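Local coordinates for UDP-N-acetylglucosamine--peptide N-acetylglucosaminyltransferase stabilizing protein GtfB (Streptococcus gordonii, PDB 5E9T) that acts with GtfA in adding the first GlcNAc to the serine-rich repeat adhesin GspB and serves as the substrate-binding partner in its export, at residues D56-F61 against Q96-L101; D188-H193 against T210-Q215. All blocks are in the same frame, centred on the assembly; numbering follows the deposited sequence.

Contact 1: residues D56-F61 against Q96-L101; sequences DHPLFF and QARGRL
Arg100 crosses Phe60 near its base and then runs alongside Phe61. Its CB lies 3.5 Å from CE1 of Phe60, and farther out its CD comes within 4.0 Å of Phe61 CD1. At the tip, NH1 of Arg100 reaches CZ of Phe61 at 3.8 Å, the two side chains pointing the same way. With ring and guanidinium planes 70° apart, this is not a flat stack; Arg100 CZ is 5.0 Å from the centroid of the Phe61 ring, a long approach, and the cation-pi attraction is at most weak. CG of Arg100 stands anti to its carbonyl carbon (chi1 -55°) and the chain continues extended to NE, which carries the charge along Phe61. The Phe60 ring presents its edge to Gly99 O.

The backbones meet in a single bridge between Phe60 and Leu101. A weak bond from Phe61 N to Arg100 O (3.1 Å) lies on one side of the pair and the backbone bonding of Leu59 with Val102 on the other. Pro58 CB packs on Leu101 CD1 at 3.7 Å.

At the opposite end, Asp56 OD1 forms a salt bridge with Arg98 NH2 (2.7 Å), approaching the guanidinium at its edge. Arg98 NE also donates to Gln96 OE1 (3.3 Å) within the guanidinium plane, so two partners restrain the group's rotation.

Tyr255 of the neighbouring GtfA chain lies nearly parallel to the Phe60 ring, and Leu257 of that chain packs on Arg100. The contact thus joins a loop to the beta-hairpin connection between strands 86-94 and 101-108, at the GtfA-GtfB interface.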
loop_
_atom_site.group_PDB
_atom_site.type_symbol
_atom_site.label_atom_id
_atom_site.label_comp_id
_atom_site.label_asym_id
_atom_site.label_seq_id
_atom_site.Cartn_x
_atom_site.Cartn_y
_atom_site.Cartn_z
ATOM N N ASP B 56 32.835 -19.496 9.146
ATOM C CA ASP B 56 32.156 -19.285 7.872
ATOM C C ASP B 56 30.903 -20.163 7.859
ATOM O O ASP B 56 30.959 -21.342 7.502
ATOM C CB ASP B 56 33.101 -19.627 6.725
ATOM C CG ASP B 56 32.821 -18.835 5.472
ATOM O OD1 ASP B 56 31.640 -18.699 5.095
ATOM O OD2 ASP B 56 33.790 -18.333 4.865
ATOM N N HIS B 57 29.757 -19.559 8.188
ATOM C CA HIS B 57 28.448 -20.193 8.011
ATOM C C HIS B 57 27.439 -19.094 7.721
ATOM O O HIS B 57 26.616 -18.734 8.574
ATOM C CB HIS B 57 28.052 -21.008 9.243
ATOM C CG HIS B 57 26.896 -21.934 9.009
ATOM N ND1 HIS B 57 26.717 -22.618 7.824
ATOM C CD2 HIS B 57 25.865 -22.294 9.809
ATOM C CE1 HIS B 57 25.624 -23.357 7.905
ATOM N NE2 HIS B 57 25.089 -23.178 9.099
ATOM N N PRO B 58 27.492 -18.511 6.527
ATOM C CA PRO B 58 26.644 -17.348 6.240
ATOM C C PRO B 58 25.165 -17.689 6.199
ATOM O O PRO B 58 24.768 -18.845 6.377
ATOM C CB PRO B 58 27.143 -16.879 4.865
ATOM C CG PRO B 58 28.488 -17.507 4.701
ATOM C CD PRO B 58 28.404 -18.815 5.415
ATOM N N LEU B 59 24.339 -16.678 5.963
ATOM C CA LEU B 59 22.912 -16.899 5.822
ATOM C C LEU B 59 22.587 -17.389 4.420
ATOM O O LEU B 59 23.194 -16.960 3.434
ATOM C CB LEU B 59 22.131 -15.619 6.117
ATOM C CG LEU B 59 21.706 -15.383 7.564
ATOM C CD1 LEU B 59 20.580 -14.370 7.607
ATOM C CD2 LEU B 59 21.284 -16.687 8.216
ATOM N N PHE B 60 21.626 -18.302 4.346
ATOM C CA PHE B 60 21.061 -18.762 3.091
ATOM C C PHE B 60 19.837 -17.911 2.781
ATOM O O PHE B 60 19.112 -17.494 3.687
ATOM C CB PHE B 60 20.691 -20.243 3.193
ATOM C CG PHE B 60 20.622 -20.955 1.870
ATOM C CD1 PHE B 60 21.639 -20.823 0.936
ATOM C CD2 PHE B 60 19.555 -21.789 1.577
ATOM C CE1 PHE B 60 21.576 -21.492 -0.278
ATOM C CE2 PHE B 60 19.488 -22.457 0.371
ATOM C CZ PHE B 60 20.498 -22.310 -0.558
ATOM N N PHE B 61 19.616 -17.655 1.484
ATOM C CA PHE B 61 18.700 -16.598 1.053
ATOM C C PHE B 61 17.358 -16.647 1.771
ATOM O O PHE B 61 16.757 -15.599 2.031
ATOM C CB PHE B 61 18.470 -16.685 -0.457
ATOM C CG PHE B 61 17.457 -17.719 -0.854
ATOM C CD1 PHE B 61 17.738 -19.070 -0.726
ATOM C CD2 PHE B 61 16.221 -17.343 -1.349
ATOM C CE1 PHE B 61 16.804 -20.022 -1.085
ATOM C CE2 PHE B 61 15.287 -18.293 -1.711
ATOM C CZ PHE B 61 15.579 -19.632 -1.578
ATOM N N GLN B 96 30.400 -15.983 -3.832
ATOM C CA GLN B 96 31.200 -17.063 -3.287
ATOM C C GLN B 96 31.009 -18.259 -4.201
ATOM O O GLN B 96 30.085 -18.292 -5.020
ATOM C CB GLN B 96 30.788 -17.433 -1.849
ATOM C CG GLN B 96 31.462 -16.638 -0.737
ATOM C CD GLN B 96 31.433 -17.373 0.598
ATOM O OE1 GLN B 96 30.906 -18.482 0.697
ATOM N NE2 GLN B 96 32.006 -16.760 1.629
ATOM N N ALA B 97 31.899 -19.244 -4.064
ATOM C CA ALA B 97 31.714 -20.498 -4.784
ATOM C C ALA B 97 30.332 -21.073 -4.501
ATOM O O ALA B 97 29.594 -21.443 -5.421
ATOM C CB ALA B 97 32.813 -21.490 -4.398
ATOM N N ARG B 98 29.960 -21.128 -3.228
ATOM C CA ARG B 98 28.603 -21.500 -2.863
ATOM C C ARG B 98 27.641 -20.377 -3.241
ATOM O O ARG B 98 27.930 -19.194 -3.036
ATOM C CB ARG B 98 28.533 -21.795 -1.366
ATOM C CG ARG B 98 29.756 -22.529 -0.833
ATOM C CD ARG B 98 29.696 -22.731 0.676
ATOM N NE ARG B 98 30.314 -21.632 1.413
ATOM C CZ ARG B 98 30.489 -21.623 2.732
ATOM N NH1 ARG B 98 30.094 -22.658 3.462
ATOM N NH2 ARG B 98 31.059 -20.582 3.323
ATOM N N GLY B 99 26.494 -20.752 -3.813
ATOM C CA GLY B 99 25.526 -19.771 -4.250
ATOM C C GLY B 99 24.448 -19.491 -3.217
ATOM O O GLY B 99 24.219 -20.280 -2.302
ATOM N N ARG B 100 23.791 -18.340 -3.390
ATOM C CA ARG B 100 22.642 -17.926 -2.583
ATOM C C ARG B 100 23.005 -17.671 -1.122
ATOM O O ARG B 100 22.200 -17.929 -0.223
ATOM C CB ARG B 100 21.501 -18.944 -2.670
ATOM C CG ARG B 100 21.057 -19.238 -4.084
ATOM C CD ARG B 100 19.705 -19.911 -4.105
ATOM N NE ARG B 100 19.131 -19.899 -5.446
ATOM C CZ ARG B 100 17.941 -20.401 -5.750
ATOM N NH1 ARG B 100 17.196 -20.955 -4.806
ATOM N NH2 ARG B 100 17.496 -20.348 -6.997
ATOM N N LEU B 101 24.202 -17.153 -0.870
ATOM C CA LEU B 101 24.595 -16.741 0.471
ATOM C C LEU B 101 24.281 -15.264 0.662
ATOM O O LEU B 101 24.533 -14.443 -0.226
ATOM C CB LEU B 101 26.082 -17.000 0.718
ATOM C CG LEU B 101 26.529 -18.438 1.009
ATOM C CD1 LEU B 101 25.785 -19.026 2.204
ATOM C CD2 LEU B 101 26.359 -19.314 -0.201
#

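Contact 2: residues D188-H193 against T210-Q215; sequences DLDLDH and TGRAGQ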
loop_
_atom_site.group_PDB
_atom_site.type_symbol
_atom_site.label_atom_id
_atom_site.label_comp_id
_atom_site.label_asym_id
_atom_site.label_seq_id
_atom_site.Cartn_x
_atom_site.Cartn_y
_atom_site.Cartn_z
ATOM N N ASP B 188 48.462 -0.627 17.870
ATOM C CA ASP B 188 49.908 -0.528 18.062
ATOM C C ASP B 188 50.656 -1.173 16.896
ATOM O O ASP B 188 51.679 -1.837 17.073
ATOM C CB ASP B 188 50.326 -1.141 19.403
ATOM C CG ASP B 188 51.749 -0.800 19.787
ATOM O OD1 ASP B 188 52.355 0.071 19.124
ATOM O OD2 ASP B 188 52.259 -1.397 20.755
ATOM N N LEU B 189 50.132 -0.984 15.689
ATOM C CA LEU B 189 50.726 -1.586 14.508
ATOM C C LEU B 189 51.982 -0.831 14.099
ATOM O O LEU B 189 52.032 0.404 14.138
ATOM C CB LEU B 189 49.726 -1.602 13.356
ATOM C CG LEU B 189 48.379 -2.211 13.710
ATOM C CD1 LEU B 189 47.475 -2.240 12.486
ATOM C CD2 LEU B 189 48.568 -3.606 14.319
ATOM N N ASP B 190 52.994 -1.588 13.690
ATOM C CA ASP B 190 54.285 -1.016 13.347
ATOM C C ASP B 190 54.221 -0.400 11.953
ATOM O O ASP B 190 53.923 -1.087 10.971
ATOM C CB ASP B 190 55.365 -2.087 13.421
ATOM C CG ASP B 190 56.720 -1.538 13.099
ATOM O OD1 ASP B 190 56.845 -0.302 13.076
ATOM O OD2 ASP B 190 57.657 -2.320 12.870
ATOM N N LEU B 191 54.503 0.899 11.882
ATOM C CA LEU B 191 54.284 1.735 10.710
ATOM C C LEU B 191 55.534 1.932 9.837
ATOM O O LEU B 191 55.601 2.939 9.127
ATOM C CB LEU B 191 53.665 3.072 11.127
ATOM C CG LEU B 191 52.160 2.888 11.415
ATOM C CD1 LEU B 191 51.538 4.062 12.168
ATOM C CD2 LEU B 191 51.376 2.601 10.132
ATOM N N ASP B 192 56.556 1.056 9.939
ATOM C CA ASP B 192 57.743 1.160 9.075
ATOM C C ASP B 192 57.348 1.519 7.672
ATOM O O ASP B 192 57.916 2.426 7.050
ATOM C CB ASP B 192 58.500 -0.170 8.906
ATOM C CG ASP B 192 58.716 -0.927 10.174
ATOM O OD1 ASP B 192 59.135 -2.080 10.081
ATOM O OD2 ASP B 192 58.513 -0.382 11.246
ATOM N N HIS B 193 56.391 0.760 7.160
ATOM C CA HIS B 193 56.058 0.724 5.757
ATOM C C HIS B 193 54.562 0.514 5.666
ATOM O O HIS B 193 54.005 -0.304 6.402
ATOM C CB HIS B 193 56.816 -0.405 5.057
ATOM C CG HIS B 193 58.293 -0.182 4.996
ATOM N ND1 HIS B 193 58.850 0.908 4.364
ATOM C CD2 HIS B 193 59.328 -0.897 5.496
ATOM C CE1 HIS B 193 60.165 0.852 4.470
ATOM N NE2 HIS B 193 60.480 -0.235 5.150
ATOM N N THR B 210 53.117 12.237 7.174
ATOM C CA THR B 210 54.460 12.714 6.828
ATOM C C THR B 210 55.277 13.113 8.054
ATOM O O THR B 210 56.504 12.954 8.059
ATOM C CB THR B 210 54.366 13.904 5.867
ATOM O OG1 THR B 210 53.545 13.552 4.745
ATOM C CG2 THR B 210 55.753 14.314 5.360
ATOM N N GLY B 211 54.624 13.634 9.097
ATOM C CA GLY B 211 55.345 13.986 10.313
ATOM C C GLY B 211 56.147 12.832 10.881
ATOM O O GLY B 211 57.265 13.017 11.365
ATOM N N ARG B 212 55.580 11.630 10.848
ATOM C CA ARG B 212 56.288 10.430 11.268
ATOM C C ARG B 212 57.174 9.902 10.138
ATOM O O ARG B 212 56.907 10.126 8.953
ATOM C CB ARG B 212 55.281 9.372 11.728
ATOM C CG ARG B 212 55.894 8.121 12.316
ATOM C CD ARG B 212 55.949 7.024 11.280
ATOM N NE ARG B 212 56.836 5.940 11.678
ATOM C CZ ARG B 212 56.569 5.086 12.657
ATOM N NH1 ARG B 212 57.433 4.126 12.952
ATOM N NH2 ARG B 212 55.439 5.194 13.339
ATOM N N ALA B 213 58.236 9.191 10.519
ATOM C CA ALA B 213 59.264 8.740 9.587
ATOM C C ALA B 213 59.035 7.293 9.162
ATOM O O ALA B 213 58.841 6.408 10.002
ATOM C CB ALA B 213 60.658 8.884 10.198
ATOM N N GLY B 214 59.074 7.073 7.860
ATOM C CA GLY B 214 58.947 5.772 7.238
ATOM C C GLY B 214 58.621 5.994 5.784
ATOM O O GLY B 214 58.251 7.093 5.371
ATOM N N GLN B 215 58.758 4.944 4.986
ATOM C CA GLN B 215 58.361 5.108 3.596
ATOM C C GLN B 215 57.489 3.956 3.134
ATOM O O GLN B 215 57.702 2.794 3.496
ATOM C CB GLN B 215 59.547 5.297 2.638
ATOM C CG GLN B 215 60.379 4.084 2.351
ATOM C CD GLN B 215 61.659 4.092 3.147
ATOM O OE1 GLN B 215 61.662 4.431 4.330
ATOM N NE2 GLN B 215 62.763 3.751 2.497
#
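Arg212, Gln215 and His193 lose the most surface here, and each uses a different part of itself. Arg212 lays one face of its guanidinium over Leu191, with NH2 3.5 Å from Leu191 CB. A bend at chi2 (-98°) folds the chain back, and NE donates to Ala213 O at 2.7 Å; that oxygen lies in the guanidinium plane, while the donor stands above the carbonyl plane. Asp190 OD1, 4.5 Å from Arg212 NH1, is too far and too much above the guanidinium for a salt bridge, leaving an attraction of charges.

His193 puts its ring edge to the backbone of 210-215, where ND1 donates to Gln215 O in a nearly straight bond (167°) whose modelled length is too short to be trusted. Gln215 bends to lie beside His193, its CD 3.8 Å from CE1 of the ring and its amide plane turned 75° from that ring. Its N gives a weak bond to Asp192 O (3.4 Å).

Both segments lead directly into neighbouring parallel strands, 194-196 and 216-219. Across them the polar links run to main-chain oxygens, one weak and one of doubtful length. Asp190 OD1 accepts a weak bond from Asp192 N, and toward Arg212 it probably acts through charge alone.

Contact 1 is partly buried, with four buried residues among the ten that touch; contact 2 lies at the surface, where only His193 of seven is buried. Their centres are 38 Å apart and they do not touch. Each belongs to a different sheet: 96-101 connects two strands of the antiparallel sheet, whereas 188-193 and 210-215 both precede strands of the parallel one. The chemistry follows this placement. Contact 1 combines aromatic and aliphatic packing with a salt bridge at its exposed end, and borders GtfA. Contact 2 buries less, 260 against 438 Å², has no salt bridge, and its polar links are weak or doubtful bonds to main-chain oxygens; it meets no other chain of the assembly.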